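Local coordinates for protein imine reductase (Bacillus cereus, PDB 4D3D) that catalyses the NADPH-dependent, S-selective reduction of the cyclic imine 2-methylpyrroline to the corresponding amine, at residues 39-45 / 165-170; 133-137 / 180-184; 145-151 / 169-173; 201-205 / 215-219. All coordinates share one frame; numbering follows the deposited sequence.

Contact 1. Residues 39-45 / 165-170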
# COMPACT_ATOMS: atom_id res chain seq x y z
N VAL B 39 -22.14 24.47 11.79
CA VAL B 39 -21.70 25.23 10.62
C VAL B 39 -22.84 25.80 9.85
O VAL B 39 -22.77 26.95 9.43
CB VAL B 39 -20.85 24.39 9.68
CG1 VAL B 39 -20.62 25.08 8.33
CG2 VAL B 39 -19.54 24.15 10.36
N PHE B 40 -23.93 25.03 9.69
CA PHE B 40 -25.11 25.61 9.09
C PHE B 40 -25.59 26.87 9.89
O PHE B 40 -25.93 27.87 9.26
CB PHE B 40 -26.27 24.60 8.98
CG PHE B 40 -26.13 23.59 7.86
CD1 PHE B 40 -25.83 23.98 6.56
CD2 PHE B 40 -26.37 22.22 8.13
CE1 PHE B 40 -25.69 23.03 5.53
CE2 PHE B 40 -26.30 21.27 7.10
CZ PHE B 40 -25.96 21.68 5.80
N LEU B 41 -25.63 26.78 11.23
CA LEU B 41 -26.08 27.92 12.08
C LEU B 41 -25.17 29.13 11.89
O LEU B 41 -25.64 30.26 11.71
CB LEU B 41 -26.14 27.56 13.58
CG LEU B 41 -27.35 26.66 13.94
CD1 LEU B 41 -27.16 26.03 15.31
CD2 LEU B 41 -28.71 27.39 13.83
N GLU B 42 -23.89 28.87 11.87
CA GLU B 42 -22.90 29.93 11.64
C GLU B 42 -23.13 30.65 10.31
O GLU B 42 -22.93 31.85 10.23
CB GLU B 42 -21.51 29.34 11.69
CG GLU B 42 -20.38 30.34 11.49
CD GLU B 42 -19.03 29.66 11.46
OE1 GLU B 42 -18.96 28.51 11.94
OE2 GLU B 42 -18.06 30.28 10.95
N TYR B 43 -23.55 29.94 9.27
CA TYR B 43 -23.74 30.52 7.96
C TYR B 43 -25.16 31.01 7.77
O TYR B 43 -25.60 31.25 6.62
CB TYR B 43 -23.25 29.55 6.83
CG TYR B 43 -21.71 29.56 6.70
CD1 TYR B 43 -20.92 28.84 7.58
CD2 TYR B 43 -21.06 30.37 5.76
CE1 TYR B 43 -19.51 28.87 7.52
CE2 TYR B 43 -19.66 30.41 5.69
CZ TYR B 43 -18.89 29.68 6.58
OH TYR B 43 -17.50 29.70 6.52
N GLY B 44 -25.91 31.17 8.86
CA GLY B 44 -27.20 31.79 8.76
C GLY B 44 -28.38 30.92 8.35
O GLY B 44 -29.42 31.43 7.95
N TYR B 45 -28.24 29.60 8.39
CA TYR B 45 -29.35 28.73 8.06
C TYR B 45 -30.30 28.62 9.22
O TYR B 45 -29.89 28.69 10.40
CB TYR B 45 -28.83 27.32 7.74
CG TYR B 45 -28.31 27.20 6.33
CD1 TYR B 45 -27.15 27.87 5.95
CD2 TYR B 45 -29.02 26.50 5.34
CE1 TYR B 45 -26.69 27.84 4.65
CE2 TYR B 45 -28.57 26.45 4.02
CZ TYR B 45 -27.40 27.12 3.67
OH TYR B 45 -26.93 27.10 2.37
N GLU B 165 -25.33 23.67 -3.46
CA GLU B 165 -24.97 24.89 -2.74
C GLU B 165 -25.05 24.72 -1.22
O GLU B 165 -24.13 25.10 -0.49
CB GLU B 165 -25.88 26.02 -3.23
CG GLU B 165 -25.55 27.36 -2.58
CD GLU B 165 -26.28 28.56 -3.21
OE1 GLU B 165 -27.44 28.49 -3.63
OE2 GLU B 165 -25.65 29.61 -3.32
N THR B 166 -26.15 24.16 -0.71
CA THR B 166 -26.24 23.89 0.72
C THR B 166 -25.16 22.87 1.18
O THR B 166 -24.54 23.04 2.22
CB THR B 166 -27.66 23.35 1.07
OG1 THR B 166 -28.63 24.33 0.70
CG2 THR B 166 -27.76 23.00 2.55
N LEU B 167 -25.01 21.76 0.45
CA LEU B 167 -24.03 20.73 0.83
C LEU B 167 -22.63 21.34 0.90
O LEU B 167 -21.88 20.99 1.74
CB LEU B 167 -24.07 19.52 -0.14
CG LEU B 167 -25.41 18.77 -0.04
CD1 LEU B 167 -25.47 17.71 -1.12
CD2 LEU B 167 -25.61 18.18 1.36
N GLU B 168 -22.32 22.26 -0.02
CA GLU B 168 -20.96 22.88 -0.06
C GLU B 168 -20.68 23.92 1.03
O GLU B 168 -19.54 24.35 1.22
CB GLU B 168 -20.70 23.43 -1.48
CG GLU B 168 -20.41 22.31 -2.45
CD GLU B 168 -20.20 22.74 -3.89
OE1 GLU B 168 -20.27 23.93 -4.21
OE2 GLU B 168 -19.99 21.87 -4.72
N VAL B 169 -21.70 24.26 1.83
CA VAL B 169 -21.43 24.95 3.09
C VAL B 169 -20.64 24.05 4.06
O VAL B 169 -19.81 24.52 4.85
CB VAL B 169 -22.77 25.36 3.74
CG1 VAL B 169 -22.55 25.93 5.13
CG2 VAL B 169 -23.53 26.29 2.81
N LEU B 170 -20.85 22.74 3.98
CA LEU B 170 -20.17 21.80 4.87
C LEU B 170 -18.72 21.45 4.45
O LEU B 170 -17.82 21.40 5.29
CB LEU B 170 -20.98 20.48 4.97
CG LEU B 170 -22.42 20.68 5.45
CD1 LEU B 170 -23.07 19.31 5.51
CD2 LEU B 170 -22.50 21.41 6.81

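Contact 2. Residues 133-137 / 180-184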
# COMPACT_ATOMS: atom_id res chain seq x y z
N ILE B 133 -29.53 11.13 -1.76
CA ILE B 133 -28.11 11.48 -2.13
C ILE B 133 -27.22 10.73 -1.17
O ILE B 133 -27.45 10.72 0.07
CB ILE B 133 -27.85 12.95 -2.12
CG1 ILE B 133 -28.68 13.73 -3.13
CG2 ILE B 133 -26.39 13.23 -2.40
CD1 ILE B 133 -28.65 15.21 -2.79
N THR B 134 -26.23 9.99 -1.73
CA THR B 134 -25.26 9.29 -0.90
C THR B 134 -24.10 10.18 -0.67
O THR B 134 -23.55 10.71 -1.62
CB THR B 134 -24.77 7.98 -1.58
OG1 THR B 134 -25.92 7.24 -1.97
CG2 THR B 134 -23.94 7.08 -0.62
N GLY B 135 -23.64 10.30 0.58
CA GLY B 135 -22.44 11.07 0.86
C GLY B 135 -21.40 10.25 1.66
O GLY B 135 -21.75 9.57 2.61
N GLY B 136 -20.14 10.34 1.24
CA GLY B 136 -18.98 9.70 1.84
C GLY B 136 -18.04 10.78 2.35
O GLY B 136 -17.24 11.31 1.60
N VAL B 137 -18.20 11.16 3.62
CA VAL B 137 -17.41 12.27 4.18
C VAL B 137 -15.99 11.77 4.46
O VAL B 137 -15.81 10.79 5.14
CB VAL B 137 -18.06 12.83 5.46
CG1 VAL B 137 -17.25 14.01 6.02
CG2 VAL B 137 -19.51 13.28 5.17
N PRO B 180 -26.24 5.40 -6.79
CA PRO B 180 -26.12 5.74 -5.36
C PRO B 180 -24.95 5.00 -4.64
O PRO B 180 -24.54 5.50 -3.58
CB PRO B 180 -27.45 5.24 -4.76
CG PRO B 180 -28.41 5.23 -5.91
CD PRO B 180 -27.57 4.85 -7.10
N GLY B 181 -24.54 3.83 -5.15
CA GLY B 181 -23.45 3.06 -4.52
C GLY B 181 -22.08 3.74 -4.70
O GLY B 181 -21.15 3.42 -3.96
N LEU B 182 -21.93 4.67 -5.67
CA LEU B 182 -20.57 5.16 -5.99
C LEU B 182 -19.84 5.97 -4.94
O LEU B 182 -18.62 5.78 -4.75
CB LEU B 182 -20.56 5.94 -7.34
CG LEU B 182 -20.93 5.16 -8.57
CD1 LEU B 182 -21.06 6.13 -9.72
CD2 LEU B 182 -19.89 4.11 -8.95
N ALA B 183 -20.56 6.81 -4.18
CA ALA B 183 -19.95 7.51 -3.11
C ALA B 183 -19.33 6.57 -2.08
O ALA B 183 -18.19 6.83 -1.60
CB ALA B 183 -20.93 8.42 -2.43
N MET B 184 -19.98 5.44 -1.82
CA MET B 184 -19.43 4.45 -0.90
C MET B 184 -18.30 3.62 -1.57
O MET B 184 -17.33 3.21 -0.90
CB MET B 184 -20.52 3.55 -0.35
CG MET B 184 -21.57 4.29 0.56
SD MET B 184 -21.01 5.76 1.51
CE MET B 184 -20.10 4.63 2.31

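Contact 3. Residues 145-151 / 169-173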
# COMPACT_ATOMS: atom_id res chain seq x y z
N GLY B 145 -16.90 22.59 7.52
CA GLY B 145 -16.77 24.04 7.37
C GLY B 145 -15.50 24.49 6.64
O GLY B 145 -15.32 25.70 6.42
N LYS B 146 -14.66 23.55 6.25
CA LYS B 146 -13.38 23.90 5.58
C LYS B 146 -13.39 23.47 4.10
O LYS B 146 -13.74 22.33 3.78
CB LYS B 146 -12.25 23.24 6.31
CG LYS B 146 -12.15 23.68 7.75
CD LYS B 146 -11.04 22.95 8.45
CE LYS B 146 -10.93 23.41 9.90
NZ LYS B 146 -10.25 22.33 10.66
N SER B 147 -13.01 24.37 3.19
CA SER B 147 -13.11 24.10 1.77
C SER B 147 -12.08 23.06 1.34
O SER B 147 -12.28 22.42 0.32
CB SER B 147 -12.95 25.39 0.96
OG SER B 147 -11.67 25.94 1.30
N GLU B 148 -10.99 22.87 2.09
CA GLU B 148 -9.99 21.81 1.75
C GLU B 148 -10.58 20.42 2.01
O GLU B 148 -10.00 19.41 1.63
CB GLU B 148 -8.67 21.86 2.57
CG GLU B 148 -8.15 23.24 2.93
CD GLU B 148 -8.86 23.84 4.15
OE1 GLU B 148 -8.63 23.42 5.33
OE2 GLU B 148 -9.69 24.73 3.91
N SER B 149 -11.70 20.36 2.76
CA SER B 149 -12.33 19.07 3.06
C SER B 149 -13.22 18.66 1.87
O SER B 149 -13.85 19.51 1.25
CB SER B 149 -13.21 19.15 4.31
OG SER B 149 -12.48 19.46 5.51
N TYR B 150 -13.25 17.38 1.57
CA TYR B 150 -14.10 16.86 0.48
C TYR B 150 -15.05 15.77 0.99
O TYR B 150 -14.72 14.98 1.89
CB TYR B 150 -13.25 16.33 -0.70
CG TYR B 150 -12.77 17.43 -1.61
CD1 TYR B 150 -11.65 18.19 -1.26
CD2 TYR B 150 -13.45 17.73 -2.81
CE1 TYR B 150 -11.22 19.23 -2.07
CE2 TYR B 150 -13.01 18.77 -3.64
CZ TYR B 150 -11.89 19.50 -3.25
OH TYR B 150 -11.46 20.53 -4.03
N THR B 151 -16.22 15.72 0.39
CA THR B 151 -17.17 14.59 0.56
C THR B 151 -17.54 14.03 -0.81
O THR B 151 -17.79 14.79 -1.80
CB THR B 151 -18.43 15.14 1.22
OG1 THR B 151 -18.08 15.64 2.53
CG2 THR B 151 -19.53 14.10 1.35
N VAL B 169 -21.70 24.26 1.83
CA VAL B 169 -21.43 24.95 3.09
C VAL B 169 -20.64 24.05 4.06
O VAL B 169 -19.81 24.52 4.85
CB VAL B 169 -22.77 25.36 3.74
CG1 VAL B 169 -22.55 25.93 5.13
CG2 VAL B 169 -23.53 26.29 2.81
N LEU B 170 -20.85 22.74 3.98
CA LEU B 170 -20.17 21.80 4.87
C LEU B 170 -18.72 21.45 4.45
O LEU B 170 -17.82 21.40 5.29
CB LEU B 170 -20.98 20.48 4.97
CG LEU B 170 -22.42 20.68 5.45
CD1 LEU B 170 -23.07 19.31 5.51
CD2 LEU B 170 -22.50 21.41 6.81
N THR B 171 -18.54 21.13 3.18
CA THR B 171 -17.26 20.73 2.58
C THR B 171 -17.32 20.97 1.07
O THR B 171 -18.41 21.20 0.51
CB THR B 171 -16.91 19.20 2.77
OG1 THR B 171 -17.73 18.41 1.89
CG2 THR B 171 -17.08 18.69 4.14
N SER B 172 -16.17 20.89 0.37
CA SER B 172 -16.16 20.77 -1.07
C SER B 172 -16.77 19.43 -1.50
O SER B 172 -16.82 18.51 -0.70
CB SER B 172 -14.75 20.94 -1.64
OG SER B 172 -14.36 22.27 -1.36
N SER B 173 -17.29 19.36 -2.70
CA SER B 173 -17.99 18.17 -3.16
C SER B 173 -17.20 17.46 -4.25
O SER B 173 -16.46 18.08 -5.03
CB SER B 173 -19.36 18.54 -3.67
OG SER B 173 -19.26 19.34 -4.84

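Contact 4. Residues 201-205 / 215-219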
# COMPACT_ATOMS: atom_id res chain seq x y z
N TYR B 201 3.56 -1.28 6.25
CA TYR B 201 4.55 -0.34 6.85
C TYR B 201 4.87 -0.77 8.27
O TYR B 201 6.06 -0.93 8.65
CB TYR B 201 4.10 1.08 6.80
CG TYR B 201 4.89 1.96 7.70
CD1 TYR B 201 6.22 2.28 7.41
CD2 TYR B 201 4.38 2.33 8.97
CE1 TYR B 201 7.00 3.01 8.32
CE2 TYR B 201 5.11 3.07 9.87
CZ TYR B 201 6.41 3.41 9.58
OH TYR B 201 7.20 4.15 10.48
N LEU B 202 3.86 -1.05 9.09
CA LEU B 202 4.12 -1.55 10.49
C LEU B 202 4.84 -2.86 10.55
O LEU B 202 5.72 -3.12 11.41
CB LEU B 202 2.83 -1.62 11.29
CG LEU B 202 2.14 -0.26 11.50
CD1 LEU B 202 0.78 -0.46 12.15
CD2 LEU B 202 2.88 0.74 12.33
N HIS B 203 4.47 -3.74 9.65
CA HIS B 203 5.06 -5.03 9.50
C HIS B 203 6.59 -4.91 9.12
O HIS B 203 7.45 -5.55 9.80
CB HIS B 203 4.32 -5.83 8.46
CG HIS B 203 4.78 -7.24 8.39
ND1 HIS B 203 5.79 -7.66 7.52
CD2 HIS B 203 4.45 -8.33 9.12
CE1 HIS B 203 6.06 -8.94 7.74
NE2 HIS B 203 5.22 -9.38 8.67
N ALA B 204 6.84 -4.12 8.10
CA ALA B 204 8.22 -3.80 7.65
C ALA B 204 9.02 -3.15 8.81
O ALA B 204 10.20 -3.53 9.07
CB ALA B 204 8.20 -2.90 6.45
N LEU B 205 8.41 -2.20 9.51
CA LEU B 205 9.05 -1.57 10.68
C LEU B 205 9.38 -2.60 11.76
O LEU B 205 10.49 -2.56 12.38
CB LEU B 205 8.22 -0.42 11.20
CG LEU B 205 8.77 0.28 12.43
CD1 LEU B 205 10.14 0.90 12.12
CD2 LEU B 205 7.77 1.32 12.83
N ALA B 215 12.41 3.61 13.58
CA ALA B 215 11.51 4.23 12.64
C ALA B 215 12.10 5.49 12.03
O ALA B 215 11.89 5.77 10.87
CB ALA B 215 10.18 4.50 13.26
N GLU B 216 12.90 6.23 12.81
CA GLU B 216 13.55 7.44 12.25
C GLU B 216 14.53 7.11 11.11
O GLU B 216 14.52 7.80 10.06
CB GLU B 216 14.28 8.19 13.41
CG GLU B 216 14.92 9.50 12.94
CD GLU B 216 13.90 10.57 12.57
OE1 GLU B 216 12.70 10.45 12.97
OE2 GLU B 216 14.29 11.54 11.88
N GLN B 217 15.24 6.03 11.26
CA GLN B 217 16.17 5.50 10.24
C GLN B 217 15.41 5.02 8.99
O GLN B 217 15.80 5.33 7.86
CB GLN B 217 17.00 4.38 10.78
CG GLN B 217 18.11 4.83 11.76
CD GLN B 217 18.89 3.66 12.29
OE1 GLN B 217 18.38 2.86 13.05
NE2 GLN B 217 20.16 3.56 11.91
N PHE B 218 14.29 4.34 9.22
CA PHE B 218 13.47 3.83 8.10
C PHE B 218 12.67 4.87 7.37
O PHE B 218 12.40 4.69 6.16
CB PHE B 218 12.56 2.68 8.66
CG PHE B 218 11.78 1.92 7.62
CD1 PHE B 218 12.27 1.66 6.34
CD2 PHE B 218 10.54 1.33 7.99
CE1 PHE B 218 11.53 0.90 5.45
CE2 PHE B 218 9.82 0.57 7.11
CZ PHE B 218 10.30 0.37 5.83
N LEU B 219 12.27 5.96 8.06
CA LEU B 219 11.45 7.00 7.52
C LEU B 219 11.67 7.41 6.05
O LEU B 219 10.76 7.36 5.23
CB LEU B 219 11.50 8.27 8.43
CG LEU B 219 10.79 9.51 8.00
CD1 LEU B 219 9.29 9.31 7.80
CD2 LEU B 219 11.05 10.70 8.97
O HOH W 1 9.35 5.50 9.80

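Contact 1. Residues 39-45 / 165-170
In the Rossmann-type nucleotide-binding domain, V39, F40 and Y45, at the end of helix 31-42 and just after it, pack against T166, V169 and L170 near the end of helix 157-170. Helix 31-42 directly follows the first strand, the position of the helix that in this fold begins at the glycine-rich dinucleotide turn; the contact lies at its far end. F40 is the central group. L170 CD2 sits over one face of its ring, 3.8 Å from the centroid and 17° off the normal, a CH-pi contact displaced toward the CZ rim. The carbonyl oxygen of T166 lies in the plane of the same ring at its edge, 3.5 Å from CE1, where the ring hydrogens carry a slight positive charge. The T166 methyl CG2 also meets F40 CE1, at 3.6 Å. V169 spreads its two methyls between different neighbours: CG1, anti to the backbone N (chi1 173°), reaches V39 CG1 at 3.8 Å and the Y43 ring, while CG2 turns to the phenol end of Y45. F40 also touches V24 and V47 of the sheet. The helix stops in a Schellman motif, with Y45 N bonded to F40 O and G44 N to L41 O; G44 takes positive phi, and the chain turns back to bring Y45 beside F40. The Y45 ring thereby receives F40 CD1 over its centre. No hydrogen bond crosses between the segments: Y45 OH stops 3.7 Å from T166 OG1 and lies closer to a methyl, V169 CG2, at 3.5 Å.

Contact 2. Residues 133-137 / 180-184
A183 places its methyl over one face of the peptide plane that joins T134 to G135, with CB 3.6 Å from T134 O. M184 SD lies above the next peptide plane, G135-G136, off its oxygen rim, 4.0 Å from G135 O. At the other end of the contact the flat group belongs to the residues leading into the helix: the P180 carbonyl takes the T134 hydroxyl at its oxygen. That hydrogen bond, T134 OG1 to P180 O, measures 2.7 Å, but OG1 is crowded by another atom of the model and its exact place is less sure. The T134 methyl CG2, anti to the backbone N, points instead between the two helix side chains, 3.8 Å from A183 CB and 3.8 Å from M184 CG. M184 bends back at chi2 (-29°) and chi3, and this bend brings SD toward G135 O. G136 has no side chain, and its CA lies 5.5 Å from A183 CA. The contact is a domain junction: strand 131-137 belongs to the Rossmann-type sheet, whereas 180-184 opens the long helix 182-210 that leads into the helical C-terminal domain. S154 OG on the neighbouring strand bonds A183 N, and A118 of helix 115-127 touches T134. Close approach of the backbones thus relies on small or absent side chains, with a hydroxyl probably supplying the polar link and methyl and thioether groups covering the strand, chemistry that ties the helix start to the sheet without any charged pair.

Contact 3. Residues 145-151 / 169-173
S172 CB lies over one face of the Y150 ring, 3.5 Å from its centroid and offset toward the CE2 side, a CH-pi contact, while S173 O comes to the ring edge near its plane. Y150 CA also makes a C-H...O contact with S172 O at 3.4 Å. Beneath the ring the backbones are paired: S172 N donates to S149 O at 2.8 Å on a rather bent path (134° at the hydrogen), and T151 N donates to S172 O at 3.1 Å and a straighter 156°. S172 OG swings toward the preceding turn and gives its proton to S147 O at 2.7 Å, in the carbonyl plane on a lone pair. On the opposite face of the sheet, the hydroxyls of T151 and T171 are linked in a chain of hydrogen bonds: T151 OG1 donates to T171 OG1 at 2.9 Å, which in turn donates to S172 O at 2.7 Å. S172 O is thus gripped from both faces of its plane, by T151 N on one and T171 OG1 on the other. T171 can do this because OG1 sits between its own N and carbonyl carbon (chi1 74°), which turns the hydroxyl toward the carbonyl of the next residue, S172. The paired strands, 149-155 and 171-175, run parallel and are joined through helix 157-170 in a beta-alpha-beta crossover; 171-175 is the outermost strand of the sheet within this chain. Farther out, a type I turn from K146 to S149 brings the chain round to the strand, and S149 OG is held by G143 O. Where the helix passes into the strand, G145 N bonds L170 O at 2.7 Å.

Contact 4. Residues 201-205 / 215-219
F218 and Y201 meet where two consecutive helices of the C-terminal helical domain, 182-210 and 215-242, turn across each other at 119° with their local axes 11.4 Å apart. At that spacing large side chains must bridge the gap, and F218 is the main projection. With CG anti to the backbone N (chi1 -173°), its ring reaches into a hollow on the first helix formed by Y201 and, one turn on, A204 and L205. The floor is A204, whose CB lies 3.9 Å from F218 CE2. Y201 makes a wall: its ring runs nearly parallel to that of F218, planes 10° apart, but is slid so far that the two hardly overlap, and the touch is between Y201 CE1 and F218 CE2 at 3.9 Å. L205 CD1 stands off the CD2 corner of the F218 ring at 4.2 Å and presses closer on the second helix, 3.6 Å from A215 CA. The A215 methyl packs against L205 CD1 (3.8 Å) and, more loosely, Y201 OH. The second subunit packs alongside: I189 of that subunit touches F218, and its D241 carboxylate bonds the backbone N of A215 and of E216. The pocket that binds o-acetaldehydyl-hexaethylene glycol in this crystal lies farther along helix 215-242. One polar link crosses the apolar interface, a water held by Y201 OH at 2.6 Å and donating to A215 O at 2.8 Å.

Contacts 1 and 3 belong to the nucleotide-binding domain and share V169 and L170 of helix 157-170: one side of that helix end packs on aromatic rings, the other leads into hydrogen-bonded strands. Both are partly buried, and E168 OE2 to S173 OG (2.6 Å) probably bonds them together. Contact 2 is buried near the centre of the chain and reaches the same sheet through strand 131-137, neighbour of 149-155; it combines close backbones and small apolar groups with one less certain hydroxyl bond. It shares helix 182-210 with contact 4. Contact 4 is far from the chain's centre, yet buried, with the second subunit packed against it; its apolar packing resembles contact 1 more than the polar contact 3.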